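Local coordinates for hypothetical protein (PDB 2FZF), which is of unknown function but belongs to the rubrerythrin family of the ferritin-like proteins, and so may bind metal within a four-helix bundle, at residues R36-Y39 and K40-E44; I55-L58 and A59-K63. All coordinates share one frame; numbering follows the deposited sequence.

Contact 1. Residues R36-Y39 and K40-E44; sequences REFY and KSLAE
Lys40 lies one helical turn beyond Arg36, and the two side chains run side by side in the same direction. Lys40 CB rests 3.4 Å from Arg36 O, the same carbonyl that accepts the backbone N-H of Lys40 in an i to i+4 bond. The next carbon, CG, meets the edge of the Arg36 guanidinium close to its plane, 3.3 Å from NH2, while CD lies farther from that nitrogen. The lysine then folds twice, at chi2 (-64°) and chi3 (-61°), and these bends turn its tip toward Glu44. There NZ forms a salt bridge 3.0 Å from Glu44 OE1, on the syn lone pair of that oxygen, with a weaker bond to Glu44 OE2. Replacing Lys40 with an alanine would probably leave the Glu44 carboxylate without this positive mate and the edge of the Arg36 guanidinium without its methylene neighbour.

The segment is the last part of helix 21-44, the first long helix of a ferritin-like four-helix bundle, and its other flank faces inward. On that flank Phe38 CZ sits 4.0 Å from Leu42 CG, the approach being oblique to the ring. Leu42 CD1 also reaches Tyr39, 4.2 Å from CD2 and near the plane of the ring, at its edge. Phe38 continues onto Leu109 and Ala113 of helix 103-129, and Leu42 onto Ile55 of helix 51-61.

Ser41 supplies a bond from side chain to backbone: OG donates to Glu37 O over 2.9 Å, arriving almost in line with the carbonyl bond (C=O...O angle 176°). The same oxygen takes a weak bond from Ser41 N. Two residues further along, Ala43 N donates to Tyr39 O at 2.8 Å.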
loop_
_atom_site.group_PDB
_atom_site.type_symbol
_atom_site.label_atom_id
_atom_site.label_comp_id
_atom_site.label_asym_id
_atom_site.label_seq_id
_atom_site.Cartn_x
_atom_site.Cartn_y
_atom_site.Cartn_z
ATOM N N ARG A 36 -4.693 -7.342 13.794
ATOM C CA ARG A 36 -3.460 -6.999 14.477
ATOM C C ARG A 36 -2.771 -8.210 15.044
ATOM O O ARG A 36 -1.565 -8.378 14.894
ATOM C CB ARG A 36 -3.736 -6.047 15.634
ATOM C CG ARG A 36 -2.480 -5.401 16.182
ATOM C CD ARG A 36 -2.634 -4.956 17.633
ATOM N NE ARG A 36 -1.480 -4.172 18.097
ATOM C CZ ARG A 36 -0.210 -4.568 18.022
ATOM N NH1 ARG A 36 0.752 -3.783 18.474
ATOM N NH2 ARG A 36 0.106 -5.743 17.495
ATOM N N GLU A 37 -3.536 -9.059 15.710
ATOM C CA GLU A 37 -2.941 -10.228 16.324
ATOM C C GLU A 37 -2.661 -11.317 15.309
ATOM O O GLU A 37 -1.906 -12.256 15.579
ATOM C CB GLU A 37 -3.835 -10.734 17.458
ATOM C CG GLU A 37 -5.166 -11.266 17.020
ATOM C CD GLU A 37 -5.995 -11.795 18.184
ATOM O OE1 GLU A 37 -6.835 -12.699 17.940
ATOM O OE2 GLU A 37 -5.819 -11.306 19.330
ATOM N N PHE A 38 -3.254 -11.171 14.130
ATOM C CA PHE A 38 -3.046 -12.127 13.055
ATOM C C PHE A 38 -1.688 -11.861 12.427
ATOM O O PHE A 38 -0.897 -12.782 12.202
ATOM C CB PHE A 38 -4.144 -12.004 11.995
ATOM C CG PHE A 38 -3.789 -12.651 10.696
ATOM C CD1 PHE A 38 -3.417 -11.879 9.599
ATOM C CD2 PHE A 38 -3.731 -14.023 10.591
ATOM C CE1 PHE A 38 -2.983 -12.473 8.421
ATOM C CE2 PHE A 38 -3.297 -14.621 9.417
ATOM C CZ PHE A 38 -2.922 -13.841 8.330
ATOM N N TYR A 39 -1.414 -10.598 12.142
ATOM C CA TYR A 39 -0.138 -10.242 11.547
ATOM C C TYR A 39 0.999 -10.448 12.539
ATOM O O TYR A 39 2.096 -10.880 12.168
ATOM C CB TYR A 39 -0.194 -8.796 11.065
ATOM C CG TYR A 39 -1.093 -8.613 9.865
ATOM C CD1 TYR A 39 -2.080 -7.624 9.849
ATOM C CD2 TYR A 39 -0.908 -9.384 8.713
ATOM C CE1 TYR A 39 -2.854 -7.400 8.714
ATOM C CE2 TYR A 39 -1.668 -9.175 7.574
ATOM C CZ TYR A 39 -2.633 -8.184 7.575
ATOM O OH TYR A 39 -3.348 -7.966 6.421
ATOM N N LYS A 40 0.732 -10.154 13.806
ATOM C CA LYS A 40 1.750 -10.330 14.837
ATOM C C LYS A 40 2.274 -11.757 14.856
ATOM O O LYS A 40 3.458 -11.973 15.084
ATOM C CB LYS A 40 1.182 -9.985 16.211
ATOM C CG LYS A 40 1.569 -8.607 16.706
ATOM C CD LYS A 40 3.076 -8.500 16.927
ATOM C CE LYS A 40 3.571 -9.503 17.978
ATOM N NZ LYS A 40 5.053 -9.408 18.226
ATOM N N SER A 41 1.392 -12.721 14.612
ATOM C CA SER A 41 1.774 -14.128 14.620
ATOM C C SER A 41 2.368 -14.546 13.301
ATOM O O SER A 41 3.202 -15.448 13.237
ATOM C CB SER A 41 0.563 -15.003 14.889
ATOM O OG SER A 41 -0.143 -14.512 16.000
ATOM N N LEU A 42 1.899 -13.907 12.241
ATOM C CA LEU A 42 2.381 -14.207 10.912
ATOM C C LEU A 42 3.855 -13.831 10.881
ATOM O O LEU A 42 4.704 -14.666 10.599
ATOM C CB LEU A 42 1.612 -13.379 9.870
ATOM C CG LEU A 42 1.027 -13.991 8.582
ATOM C CD1 LEU A 42 0.996 -12.892 7.525
ATOM C CD2 LEU A 42 1.838 -15.186 8.085
ATOM N N ALA A 43 4.159 -12.574 11.188
ATOM C CA ALA A 43 5.548 -12.131 11.160
ATOM C C ALA A 43 6.386 -13.027 12.052
ATOM O O ALA A 43 7.446 -13.496 11.651
ATOM C CB ALA A 43 5.655 -10.683 11.615
ATOM N N GLU A 44 5.880 -13.251 13.261
ATOM C CA GLU A 44 6.523 -14.080 14.269
ATOM C C GLU A 44 7.046 -15.378 13.669
ATOM O O GLU A 44 8.118 -15.875 14.019
ATOM C CB GLU A 44 5.515 -14.413 15.373
ATOM C CG GLU A 44 5.957 -14.059 16.782
ATOM C CD GLU A 44 5.537 -12.663 17.207
ATOM O OE1 GLU A 44 5.893 -11.683 16.508
ATOM O OE2 GLU A 44 4.842 -12.550 18.247
#

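Contact 2. Residues I55-L58 and A59-K63; sequences INWL and AEEEK
Glu61 CG lies over one face of the Trp57 indole, one turn along helix 51-61, which packs against helices 21-44, 103-129 and 134-164 in the ferritin-like bundle. The carbonyls of 55-58 are satisfied in i to i+4 order: Ala59 N donates to Ile55 O (3.2 Å), Glu60 N to Asn56 O (3.1 Å), Glu61 N to Trp57 O (3.0 Å) and Glu62 N to Leu58 O (3.3 Å). Glu62 then leaves helical geometry, and Lys63 N reaches back to Glu60 O at 2.8 Å, an i to i+3 bond.

The acidic side chains find different surroundings. Glu62, running alongside Leu58, lies close to Glu32, Glu117 and Glu147 and touches His150, a cluster consistent with the carboxylate-rich metal site of rubrerythrin relatives. Trp57 stacks on Trp57 of the second subunit. The chi1 of Trp57 in this chain, 176°, with CG opposite the backbone N, brings the indole face under Glu61 CG, with the carboxylate plane 82° from the ring plane; that CG makes a CH-pi contact 3.5 Å from the centroid of the six-membered ring and 19° off its normal.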
loop_
_atom_site.group_PDB
_atom_site.type_symbol
_atom_site.label_atom_id
_atom_site.label_comp_id
_atom_site.label_asym_id
_atom_site.label_seq_id
_atom_site.Cartn_x
_atom_site.Cartn_y
_atom_site.Cartn_z
ATOM N N ILE A 55 5.421 -7.763 6.621
ATOM C CA ILE A 55 4.315 -8.101 7.497
ATOM C C ILE A 55 4.349 -7.378 8.830
ATOM O O ILE A 55 3.310 -7.176 9.443
ATOM C CB ILE A 55 4.221 -9.596 7.734
ATOM C CG1 ILE A 55 3.948 -10.293 6.403
ATOM C CG2 ILE A 55 3.090 -9.897 8.710
ATOM C CD1 ILE A 55 2.669 -9.851 5.740
ATOM N N ASN A 56 5.539 -6.984 9.274
ATOM C CA ASN A 56 5.677 -6.268 10.536
ATOM C C ASN A 56 5.293 -4.786 10.414
ATOM O O ASN A 56 4.643 -4.233 11.303
ATOM C CB ASN A 56 7.108 -6.403 11.069
ATOM C CG ASN A 56 7.260 -7.565 12.055
ATOM O OD1 ASN A 56 6.432 -7.736 12.959
ATOM N ND2 ASN A 56 8.326 -8.354 11.896
ATOM N N TRP A 57 5.685 -4.144 9.317
ATOM C CA TRP A 57 5.353 -2.737 9.116
ATOM C C TRP A 57 3.851 -2.605 8.948
ATOM O O TRP A 57 3.233 -1.636 9.389
ATOM C CB TRP A 57 6.038 -2.186 7.865
ATOM C CG TRP A 57 5.642 -0.765 7.568
ATOM C CD1 TRP A 57 6.104 0.367 8.186
ATOM C CD2 TRP A 57 4.656 -0.329 6.623
ATOM N NE1 TRP A 57 5.465 1.478 7.683
ATOM C CE2 TRP A 57 4.571 1.080 6.723
ATOM C CE3 TRP A 57 3.832 -0.992 5.701
ATOM C CZ2 TRP A 57 3.696 1.839 5.936
ATOM C CZ3 TRP A 57 2.958 -0.235 4.915
ATOM C CH2 TRP A 57 2.900 1.166 5.039
ATOM N N LEU A 58 3.272 -3.601 8.296
ATOM C CA LEU A 58 1.849 -3.634 8.041
ATOM C C LEU A 58 1.090 -3.814 9.355
ATOM O O LEU A 58 0.024 -3.234 9.548
ATOM C CB LEU A 58 1.562 -4.778 7.072
ATOM C CG LEU A 58 0.311 -4.779 6.214
ATOM C CD1 LEU A 58 0.452 -5.876 5.184
ATOM C CD2 LEU A 58 -0.918 -4.989 7.070
ATOM N N ALA A 59 1.641 -4.609 10.265
ATOM C CA ALA A 59 0.995 -4.841 11.558
ATOM C C ALA A 59 0.956 -3.566 12.402
ATOM O O ALA A 59 -0.038 -3.283 13.078
ATOM C CB ALA A 59 1.730 -5.938 12.320
ATOM N N GLU A 60 2.052 -2.810 12.352
ATOM C CA GLU A 60 2.190 -1.563 13.096
ATOM C C GLU A 60 1.212 -0.531 12.580
ATOM O O GLU A 60 0.474 0.095 13.345
ATOM C CB GLU A 60 3.624 -1.037 12.978
ATOM C CG GLU A 60 4.662 -2.010 13.521
ATOM C CD GLU A 60 6.055 -1.416 13.633
ATOM O OE1 GLU A 60 6.214 -0.400 14.351
ATOM O OE2 GLU A 60 6.992 -1.972 13.012
ATOM N N GLU A 61 1.220 -0.359 11.265
ATOM C CA GLU A 61 0.330 0.581 10.602
ATOM C C GLU A 61 -1.115 0.408 11.067
ATOM O O GLU A 61 -1.787 1.386 11.377
ATOM C CB GLU A 61 0.413 0.380 9.090
ATOM C CG GLU A 61 1.475 1.211 8.409
ATOM C CD GLU A 61 1.062 2.663 8.297
ATOM O OE1 GLU A 61 1.754 3.432 7.586
ATOM O OE2 GLU A 61 0.037 3.035 8.922
ATOM N N GLU A 62 -1.587 -0.832 11.125
ATOM C CA GLU A 62 -2.957 -1.091 11.532
ATOM C C GLU A 62 -3.191 -1.153 13.027
ATOM O O GLU A 62 -4.283 -1.523 13.457
ATOM C CB GLU A 62 -3.467 -2.392 10.889
ATOM C CG GLU A 62 -3.644 -2.306 9.365
ATOM C CD GLU A 62 -4.382 -3.495 8.767
ATOM O OE1 GLU A 62 -5.509 -3.811 9.230
ATOM O OE2 GLU A 62 -3.830 -4.101 7.822
ATOM N N LYS A 63 -2.184 -0.810 13.826
ATOM C CA LYS A 63 -2.349 -0.852 15.286
ATOM C C LYS A 63 -3.218 0.299 15.757
ATOM O O LYS A 63 -4.006 0.157 16.692
ATOM C CB LYS A 63 -0.990 -0.777 15.995
ATOM C CG LYS A 63 -0.183 -2.066 15.945
ATOM C CD LYS A 63 1.271 -1.853 16.380
ATOM C CE LYS A 63 2.127 -3.096 16.081
ATOM N NZ LYS A 63 3.594 -2.823 16.057
#

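How the contacts relate
From the N terminus the chain first builds contact 1 (36-44) at the end of helix 21-44, crosses the short connection, and reaches contact 2 (55-63) in helix 51-61. Both are local, within one helix, so neither closes a long loop; they stand in series, without nesting or crossing. Their centres are 9 Å apart and they touch directly: Tyr39 CE1 lies 3.5 Å from Leu58 CD2 and 3.6 Å from Glu62 OE2, while Ala43 packs on Asn56. Tyr39 thus joins the two helices at the acidic cluster. Contact 1 also meets helix 103-129, whereas contact 2 reaches helices 103-129 and 134-164 and, through Trp57, the second subunit.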